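Local structure of hypothetical protein (Leishmania major, 1R75) at residues A[61-66]-A[106-111]. The protein is of unknown function but belongs to the DUF1935 family and folds into two antiparallel beta sheets without helices. Sequence-based numbering, arbitrary orientation.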
loop_
_atom_site.group_PDB
_atom_site.type_symbol
_atom_site.label_atom_id
_atom_site.label_comp_id
_atom_site.label_asym_id
_atom_site.label_seq_id
_atom_site.Cartn_x
_atom_site.Cartn_y
_atom_site.Cartn_z
ATOM N N GLU A 61 -8.513 2.119 13.382
ATOM C CA GLU A 61 -9.424 0.982 13.569
ATOM C C GLU A 61 -9.548 -0.017 12.448
ATOM O O GLU A 61 -10.223 -1.073 12.650
ATOM C CB GLU A 61 -10.888 1.463 13.853
ATOM C CG GLU A 61 -11.144 2.948 14.132
ATOM C CD GLU A 61 -12.504 3.192 14.851
ATOM O OE1 GLU A 61 -13.533 2.508 14.516
ATOM O OE2 GLU A 61 -12.562 4.070 15.767
ATOM N N LEU A 62 -8.988 0.306 11.271
ATOM C CA LEU A 62 -9.158 -0.546 10.059
ATOM C C LEU A 62 -7.875 -1.234 9.625
ATOM O O LEU A 62 -6.860 -0.626 9.705
ATOM C CB LEU A 62 -9.584 0.326 8.868
ATOM C CG LEU A 62 -10.897 1.101 9.051
ATOM C CD1 LEU A 62 -11.268 1.776 7.771
ATOM C CD2 LEU A 62 -11.947 0.187 9.411
ATOM N N ILE A 63 -7.975 -2.474 9.150
ATOM C CA ILE A 63 -6.936 -3.152 8.373
ATOM C C ILE A 63 -7.336 -3.085 6.904
ATOM O O ILE A 63 -8.510 -3.336 6.563
ATOM C CB ILE A 63 -6.661 -4.568 8.842
ATOM C CG1 ILE A 63 -5.620 -5.229 7.937
ATOM C CG2 ILE A 63 -7.822 -5.425 8.838
ATOM C CD1 ILE A 63 -5.213 -6.603 8.483
ATOM N N ILE A 64 -6.391 -2.675 6.071
ATOM C CA ILE A 64 -6.664 -2.386 4.645
ATOM C C ILE A 64 -5.921 -3.407 3.834
ATOM O O ILE A 64 -4.763 -3.695 4.120
ATOM C CB ILE A 64 -6.274 -0.978 4.263
ATOM C CG1 ILE A 64 -7.082 0.049 5.109
ATOM C CG2 ILE A 64 -6.382 -0.764 2.715
ATOM C CD1 ILE A 64 -6.620 1.398 4.989
ATOM N N HIS A 65 -6.598 -4.040 2.880
ATOM C CA HIS A 65 -5.910 -4.968 1.975
ATOM C C HIS A 65 -5.861 -4.315 0.624
ATOM O O HIS A 65 -6.892 -3.894 0.125
ATOM C CB HIS A 65 -6.687 -6.283 1.836
ATOM C CG HIS A 65 -6.109 -7.238 0.836
ATOM N ND1 HIS A 65 -6.776 -7.614 -0.313
ATOM C CD2 HIS A 65 -4.906 -7.860 0.785
ATOM C CE1 HIS A 65 -6.007 -8.414 -1.024
ATOM N NE2 HIS A 65 -4.879 -8.598 -0.372
ATOM N N VAL A 66 -4.681 -4.191 0.038
ATOM C CA VAL A 66 -4.535 -3.498 -1.229
ATOM C C VAL A 66 -3.825 -4.425 -2.204
ATOM O O VAL A 66 -2.869 -5.108 -1.845
ATOM C CB VAL A 66 -3.876 -2.112 -1.097
ATOM C CG1 VAL A 66 -2.582 -2.153 -0.378
ATOM C CG2 VAL A 66 -3.715 -1.393 -2.505
ATOM N N ASP A 106 -1.338 -6.350 3.202
ATOM C CA ASP A 106 -2.252 -5.792 4.209
ATOM C C ASP A 106 -1.591 -4.730 5.058
ATOM O O ASP A 106 -0.467 -4.896 5.423
ATOM C CB ASP A 106 -2.725 -6.930 5.110
ATOM C CG ASP A 106 -3.457 -7.988 4.343
ATOM O OD1 ASP A 106 -4.271 -7.644 3.445
ATOM O OD2 ASP A 106 -3.278 -9.220 4.544
ATOM N N VAL A 107 -2.304 -3.653 5.412
ATOM C CA VAL A 107 -1.716 -2.559 6.083
ATOM C C VAL A 107 -2.555 -2.315 7.377
ATOM O O VAL A 107 -3.745 -1.944 7.314
ATOM C CB VAL A 107 -1.742 -1.298 5.266
ATOM C CG1 VAL A 107 -0.920 -0.195 5.922
ATOM C CG2 VAL A 107 -1.289 -1.554 3.854
ATOM N N ARG A 108 -1.936 -2.594 8.517
ATOM C CA ARG A 108 -2.619 -2.502 9.794
ATOM C C ARG A 108 -2.756 -1.049 10.188
ATOM O O ARG A 108 -2.070 -0.139 9.644
ATOM C CB ARG A 108 -1.870 -3.296 10.870
ATOM C CG ARG A 108 -1.922 -4.783 10.598
ATOM C CD ARG A 108 -0.938 -5.574 11.435
ATOM N NE ARG A 108 -0.479 -6.811 10.777
ATOM C CZ ARG A 108 0.224 -6.912 9.595
ATOM N NH1 ARG A 108 0.592 -5.849 8.846
ATOM N NH2 ARG A 108 0.535 -8.128 9.139
ATOM N N PRO A 109 -3.616 -0.781 11.166
ATOM C CA PRO A 109 -3.799 0.598 11.643
ATOM C C PRO A 109 -2.505 1.337 11.993
ATOM O O PRO A 109 -1.733 0.783 12.777
ATOM C CB PRO A 109 -4.700 0.402 12.896
ATOM C CG PRO A 109 -5.416 -0.822 12.670
ATOM C CD PRO A 109 -4.483 -1.724 11.882
ATOM N N LEU A 110 -2.335 2.535 11.461
ATOM C CA LEU A 110 -1.191 3.473 11.634
ATOM C C LEU A 110 0.166 2.944 11.141
ATOM O O LEU A 110 1.210 3.516 11.429
ATOM C CB LEU A 110 -1.086 3.944 13.136
ATOM C CG LEU A 110 -2.441 4.455 13.640
ATOM C CD1 LEU A 110 -2.366 4.841 15.167
ATOM C CD2 LEU A 110 -2.941 5.571 12.829
ATOM N N GLU A 111 0.133 1.827 10.416
ATOM C CA GLU A 111 1.296 1.200 9.920
ATOM C C GLU A 111 1.694 1.726 8.587
ATOM O O GLU A 111 0.863 2.123 7.797
ATOM C CB GLU A 111 0.998 -0.286 9.784
ATOM C CG GLU A 111 2.123 -1.243 9.771
ATOM C CD GLU A 111 1.595 -2.693 9.823
ATOM O OE1 GLU A 111 0.896 -3.129 8.847
ATOM O OE2 GLU A 111 1.850 -3.387 10.879
#
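An antiparallel strand pairing at the point where strand 100-107 leaves its sheet joins Ile64 to Val107. The two form a hydrogen-bonded pair. Ile64 N donates to Val107 O at 3.0 Å, and Val107 N donates to Ile64 O at 2.8 Å. Val107 O also receives a CA-H...O contact from Ile63 CA at 3.6 Å. Ile63 has CG1 anti to the backbone N (chi1 177°). This carries Ile63 CD1 alongside Asp106 CB, at 4.2 Å, and Arg108 CG. His65 and Asp106 form the next, non-hydrogen-bonded pair. Their side chains share one face of the sheet. Beyond Val107 the ladder ends. The ring of Pro109 lies against a backbone carbonyl instead, with CG 3.3 Å from Leu62 O. A type II turn from Arg108 to Glu111 then redirects the chain. Glu111 OE1 grips Arg108 twice. Glu111 OE1 accepts Arg108 N at 2.9 Å, from above the carboxylate plane. Arg108 NH1 reaches Glu111 OE1 at 2.7 Å, on the syn side, in a salt bridge. Together they probably hold the carboxylate across the turn.

Strand 62-71 is flanked on its other edge by strand 123-132. The side chains of Val66 and Val107 pack on Phe55 of strand 52-57, in the second sheet. Asn57 ND2 bonds to both Leu62 O and Val107 O, and the turn leads into strand 112-117 of that sheet.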